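Local coordinates for glyoxylate-induced Protein (Pseudomonas aeruginosa, PDB 1SQ4) that is of unproven function but, as a two-domain cupin of the ureidoglycine aminohydrolase family, may release ammonia from ureidoglycine, at residues P170-V182 against V193-A207. Sequence-based numbering, arbitrary orientation.
Sequences PDTEGRWSTTRFV and VNIVNFEPGGVIPFA. With SCN (thiocyanate ion), chain D.
Trp176 and Phe198 face each other as a non-hydrogen-bonded pair in an antiparallel beta hairpin of the C-terminal cupin barrel, formed by strands 176-179 and 191-198. Their rings make an offset stack: the five-membered ring of Trp176 lies 4.1 Å, centroid to centroid, from the phenyl ring of Phe198, with the planes 16° apart. The indole is swung anti to the backbone N of Trp176 (chi1 -179°), and the two side chains lie alongside one another, running in the same direction. Ile204 adds a CH-pi contact, CG2 standing 4.3 Å from the centroid of the Trp176 six-membered ring, over its face, while Val196 CG1 meets the indole edge in plane. Through Ile204, the chain that follows the hairpin packs back onto it.

Five backbone hydrogen bonds fix the register, from Glu199 N to Arg175 O at one end to the reciprocal pair between Thr179 and Ile195 at the other; Thr179 N to Ile195 O is nearly straight. On the face carrying Ser177 and Asn197, a side-chain bond reinforces the backbone pair: Asn197 ND2 donates to Ser177 OG at 3.2 Å, with the hydroxyl oxygen only 3° out of the amide plane. Further out, Arg259 NE on neighbouring strand 258-265 bonds Asn197 OD1, so both ends of this buried amide are held and its rotation is probably fixed. Strand 176-179 is bonded on its other side to Leu167 and Met169.

Beside Thr178, a thiocyanate ion, probably from the crystallisation liquor, accepts a hydrogen bond from Arg180 NH2 to its N at 3.0 Å.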
loop_
_atom_site.group_PDB
_atom_site.type_symbol
_atom_site.label_atom_id
_atom_site.label_comp_id
_atom_site.label_asym_id
_atom_site.label_seq_id
_atom_site.Cartn_x
_atom_site.Cartn_y
_atom_site.Cartn_z
ATOM N N PRO A 170 30.788 8.053 22.424
ATOM C CA PRO A 170 31.692 9.096 21.924
ATOM C C PRO A 170 31.098 10.035 20.864
ATOM O O PRO A 170 31.618 10.125 19.756
ATOM C CB PRO A 170 32.869 8.288 21.381
ATOM C CG PRO A 170 32.202 7.041 20.884
ATOM C CD PRO A 170 31.256 6.717 22.016
ATOM N N ASP A 171 30.022 10.737 21.206
ATOM C CA ASP A 171 29.385 11.664 20.271
ATOM C C ASP A 171 28.193 12.376 20.904
ATOM O O ASP A 171 28.054 12.408 22.125
ATOM C CB ASP A 171 28.937 10.923 18.997
ATOM C CG ASP A 171 28.145 9.647 19.293
ATOM O OD1 ASP A 171 28.755 8.639 19.726
ATOM O OD2 ASP A 171 26.911 9.655 19.086
ATOM N N THR A 172 27.345 12.954 20.062
ATOM C CA THR A 172 26.147 13.667 20.513
ATOM C C THR A 172 26.330 14.435 21.825
ATOM O O THR A 172 25.427 14.488 22.665
ATOM C CB THR A 172 24.949 12.696 20.674
ATOM O OG1 THR A 172 23.756 13.447 20.950
ATOM C CG2 THR A 172 25.205 11.704 21.812
ATOM N N GLU A 173 27.504 15.032 21.990
ATOM C CA GLU A 173 27.811 15.817 23.179
ATOM C C GLU A 173 27.514 15.082 24.489
ATOM O O GLU A 173 27.055 15.690 25.458
ATOM C CB GLU A 173 27.032 17.139 23.152
ATOM C CG GLU A 173 27.305 18.034 21.939
ATOM C CD GLU A 173 26.285 17.862 20.812
ATOM O OE1 GLU A 173 26.214 16.761 20.216
ATOM O OE2 GLU A 173 25.554 18.837 20.522
ATOM N N GLY A 174 27.772 13.778 24.517
ATOM C CA GLY A 174 27.527 13.000 25.722
ATOM C C GLY A 174 26.069 12.909 26.155
ATOM O O GLY A 174 25.785 12.725 27.341
ATOM N N ARG A 175 25.151 13.038 25.196
ATOM C CA ARG A 175 23.709 12.965 25.452
ATOM C C ARG A 175 23.194 11.532 25.274
ATOM O O ARG A 175 21.990 11.286 25.329
ATOM C CB ARG A 175 22.947 13.869 24.473
ATOM C CG ARG A 175 22.615 15.281 24.949
ATOM C CD ARG A 175 23.849 16.111 25.293
ATOM N NE ARG A 175 23.531 17.539 25.339
ATOM C CZ ARG A 175 22.668 18.102 26.183
ATOM N NH1 ARG A 175 22.023 17.363 27.079
ATOM N NH2 ARG A 175 22.425 19.407 26.102
ATOM N N TRP A 176 24.103 10.592 25.054
ATOM C CA TRP A 176 23.724 9.207 24.839
ATOM C C TRP A 176 24.787 8.331 25.488
ATOM O O TRP A 176 25.980 8.531 25.274
ATOM C CB TRP A 176 23.623 8.963 23.329
ATOM C CG TRP A 176 23.212 7.598 22.926
ATOM C CD1 TRP A 176 22.326 6.787 23.568
ATOM C CD2 TRP A 176 23.655 6.875 21.773
ATOM N NE1 TRP A 176 22.192 5.598 22.889
ATOM C CE2 TRP A 176 22.997 5.626 21.784
ATOM C CE3 TRP A 176 24.545 7.159 20.732
ATOM C CZ2 TRP A 176 23.202 4.660 20.795
ATOM C CZ3 TRP A 176 24.749 6.197 19.746
ATOM C CH2 TRP A 176 24.081 4.965 19.787
ATOM N N SER A 177 24.356 7.369 26.296
ATOM C CA SER A 177 25.284 6.491 26.993
ATOM C C SER A 177 24.655 5.124 27.179
ATOM O O SER A 177 23.485 4.935 26.871
ATOM C CB SER A 177 25.612 7.078 28.356
ATOM O OG SER A 177 24.423 7.194 29.121
ATOM N N THR A 178 25.426 4.185 27.716
ATOM C CA THR A 178 24.937 2.833 27.927
ATOM C C THR A 178 25.481 2.269 29.234
ATOM O O THR A 178 26.659 2.451 29.553
ATOM C CB THR A 178 25.401 1.900 26.786
ATOM O OG1 THR A 178 24.963 2.424 25.530
ATOM C CG2 THR A 178 24.843 0.505 26.972
ATOM N N THR A 179 24.632 1.585 29.995
ATOM C CA THR A 179 25.091 0.981 31.231
ATOM C C THR A 179 25.174 -0.521 31.008
ATOM O O THR A 179 24.187 -1.155 30.650
ATOM C CB THR A 179 24.142 1.273 32.390
ATOM O OG1 THR A 179 23.633 0.038 32.913
ATOM C CG2 THR A 179 22.999 2.153 31.927
ATOM N N ARG A 180 26.361 -1.082 31.211
ATOM C CA ARG A 180 26.604 -2.506 30.997
ATOM C C ARG A 180 26.902 -3.232 32.296
ATOM O O ARG A 180 27.378 -2.633 33.262
ATOM C CB ARG A 180 27.766 -2.675 30.024
ATOM C CG ARG A 180 27.506 -2.013 28.692
ATOM C CD ARG A 180 28.743 -1.970 27.825
ATOM N NE ARG A 180 28.447 -1.347 26.538
ATOM C CZ ARG A 180 29.367 -0.912 25.687
ATOM N NH1 ARG A 180 30.657 -1.029 25.979
ATOM N NH2 ARG A 180 28.997 -0.350 24.545
ATOM N N PHE A 181 26.639 -4.532 32.310
ATOM C CA PHE A 181 26.846 -5.327 33.509
ATOM C C PHE A 181 27.870 -6.424 33.299
ATOM O O PHE A 181 28.131 -7.231 34.193
ATOM C CB PHE A 181 25.519 -5.944 33.928
ATOM C CG PHE A 181 24.423 -4.943 34.083
ATOM C CD1 PHE A 181 24.073 -4.467 35.342
ATOM C CD2 PHE A 181 23.766 -4.439 32.964
ATOM C CE1 PHE A 181 23.086 -3.506 35.492
ATOM C CE2 PHE A 181 22.778 -3.477 33.099
ATOM C CZ PHE A 181 22.435 -3.006 34.367
ATOM N N VAL A 182 28.451 -6.441 32.111
ATOM C CA VAL A 182 29.434 -7.445 31.767
ATOM C C VAL A 182 30.510 -6.865 30.870
ATOM O O VAL A 182 30.238 -6.029 30.018
ATOM C CB VAL A 182 28.774 -8.626 31.048
ATOM C CG1 VAL A 182 29.813 -9.446 30.322
ATOM C CG2 VAL A 182 28.047 -9.492 32.058
ATOM N N VAL A 193 22.354 -7.755 28.636
ATOM C CA VAL A 193 21.100 -7.110 28.987
ATOM C C VAL A 193 21.573 -5.800 29.607
ATOM O O VAL A 193 21.998 -5.771 30.763
ATOM C CB VAL A 193 20.304 -7.929 30.041
ATOM C CG1 VAL A 193 18.970 -7.267 30.320
ATOM C CG2 VAL A 193 20.075 -9.342 29.550
ATOM N N ASN A 194 21.544 -4.725 28.825
ATOM C CA ASN A 194 21.982 -3.410 29.313
ATOM C C ASN A 194 20.814 -2.436 29.310
ATOM O O ASN A 194 19.682 -2.815 29.036
ATOM C CB ASN A 194 23.081 -2.823 28.422
ATOM C CG ASN A 194 24.129 -3.845 28.023
ATOM O OD1 ASN A 194 24.752 -4.491 28.877
ATOM N ND2 ASN A 194 24.343 -3.987 26.716
ATOM N N ILE A 195 21.107 -1.182 29.632
ATOM C CA ILE A 195 20.107 -0.131 29.627
ATOM C C ILE A 195 20.689 1.020 28.827
ATOM O O ILE A 195 21.768 1.522 29.144
ATOM C CB ILE A 195 19.783 0.372 31.028
ATOM C CG1 ILE A 195 19.388 -0.796 31.917
ATOM C CG2 ILE A 195 18.628 1.392 30.955
ATOM C CD1 ILE A 195 19.042 -0.386 33.331
ATOM N N VAL A 196 19.988 1.418 27.772
ATOM C CA VAL A 196 20.446 2.509 26.930
ATOM C C VAL A 196 19.867 3.806 27.496
ATOM O O VAL A 196 18.667 3.907 27.720
ATOM C CB VAL A 196 19.977 2.297 25.492
ATOM C CG1 VAL A 196 20.560 3.366 24.584
ATOM C CG2 VAL A 196 20.381 0.914 25.035
ATOM N N ASN A 197 20.732 4.786 27.733
ATOM C CA ASN A 197 20.317 6.063 28.287
ATOM C C ASN A 197 20.419 7.222 27.305
ATOM O O ASN A 197 21.486 7.478 26.738
ATOM C CB ASN A 197 21.165 6.405 29.498
ATOM C CG ASN A 197 21.433 5.222 30.367
ATOM O OD1 ASN A 197 20.512 4.570 30.854
ATOM N ND2 ASN A 197 22.704 4.928 30.571
ATOM N N PHE A 198 19.304 7.925 27.130
ATOM C CA PHE A 198 19.234 9.084 26.248
ATOM C C PHE A 198 18.877 10.334 27.050
ATOM O O PHE A 198 17.816 10.406 27.678
ATOM C CB PHE A 198 18.168 8.903 25.164
ATOM C CG PHE A 198 18.544 7.932 24.085
ATOM C CD1 PHE A 198 18.242 6.579 24.207
ATOM C CD2 PHE A 198 19.191 8.372 22.939
ATOM C CE1 PHE A 198 18.571 5.677 23.194
ATOM C CE2 PHE A 198 19.527 7.484 21.918
ATOM C CZ PHE A 198 19.217 6.135 22.049
ATOM N N GLU A 199 19.770 11.317 27.026
ATOM C CA GLU A 199 19.541 12.580 27.712
ATOM C C GLU A 199 18.539 13.357 26.871
ATOM O O GLU A 199 18.426 13.130 25.669
ATOM C CB GLU A 199 20.843 13.373 27.822
ATOM C CG GLU A 199 21.768 12.881 28.906
ATOM C CD GLU A 199 21.195 13.117 30.292
ATOM O OE1 GLU A 199 21.000 14.297 30.659
ATOM O OE2 GLU A 199 20.935 12.129 31.011
ATOM N N PRO A 200 17.804 14.293 27.489
ATOM C CA PRO A 200 16.807 15.099 26.777
ATOM C C PRO A 200 17.426 15.973 25.698
ATOM O O PRO A 200 16.775 16.863 25.154
ATOM C CB PRO A 200 16.169 15.916 27.896
ATOM C CG PRO A 200 17.294 16.091 28.858
ATOM C CD PRO A 200 17.916 14.719 28.895
ATOM N N GLY A 201 18.687 15.695 25.385
ATOM C CA GLY A 201 19.400 16.467 24.388
ATOM C C GLY A 201 18.748 16.567 23.024
ATOM O O GLY A 201 17.566 16.898 22.893
ATOM N N GLY A 202 19.541 16.268 21.999
ATOM C CA GLY A 202 19.055 16.353 20.637
ATOM C C GLY A 202 18.751 15.038 19.948
ATOM O O GLY A 202 18.270 14.076 20.558
ATOM N N VAL A 203 19.048 15.012 18.655
ATOM C CA VAL A 203 18.792 13.854 17.823
ATOM C C VAL A 203 19.895 12.807 17.876
ATOM O O VAL A 203 21.030 13.089 18.268
ATOM C CB VAL A 203 18.614 14.272 16.351
ATOM C CG1 VAL A 203 17.840 13.199 15.590
ATOM C CG2 VAL A 203 17.911 15.622 16.280
ATOM N N ILE A 204 19.533 11.589 17.479
ATOM C CA ILE A 204 20.460 10.474 17.425
ATOM C C ILE A 204 20.191 9.712 16.139
ATOM O O ILE A 204 19.448 8.735 16.125
ATOM C CB ILE A 204 20.279 9.509 18.589
ATOM C CG1 ILE A 204 20.435 10.248 19.915
ATOM C CG2 ILE A 204 21.283 8.387 18.468
ATOM C CD1 ILE A 204 19.198 11.035 20.310
ATOM N N PRO A 205 20.800 10.158 15.035
ATOM C CA PRO A 205 20.649 9.547 13.717
ATOM C C PRO A 205 20.986 8.068 13.646
ATOM O O PRO A 205 20.439 7.352 12.816
ATOM C CB PRO A 205 21.555 10.403 12.841
ATOM C CG PRO A 205 22.597 10.874 13.799
ATOM C CD PRO A 205 21.783 11.253 14.987
ATOM N N PHE A 206 21.891 7.606 14.496
ATOM C CA PHE A 206 22.243 6.190 14.496
ATOM C C PHE A 206 22.214 5.665 15.927
ATOM O O PHE A 206 23.198 5.772 16.662
ATOM C CB PHE A 206 23.625 5.967 13.875
ATOM C CG PHE A 206 23.734 6.438 12.446
ATOM C CD1 PHE A 206 23.972 7.780 12.155
ATOM C CD2 PHE A 206 23.593 5.539 11.387
ATOM C CE1 PHE A 206 24.066 8.221 10.830
ATOM C CE2 PHE A 206 23.685 5.970 10.060
ATOM C CZ PHE A 206 23.922 7.313 9.782
ATOM N N ALA A 207 21.079 5.101 16.322
ATOM C CA ALA A 207 20.934 4.593 17.677
ATOM C C ALA A 207 20.999 3.078 17.747
ATOM O O ALA A 207 20.774 2.484 18.809
ATOM C CB ALA A 207 19.628 5.090 18.280
HETATM S S SCN D . 23.637 -1.702 24.132
HETATM C C SCN D . 25.236 -1.359 23.698
HETATM N N SCN D . 26.301 -1.096 23.405
#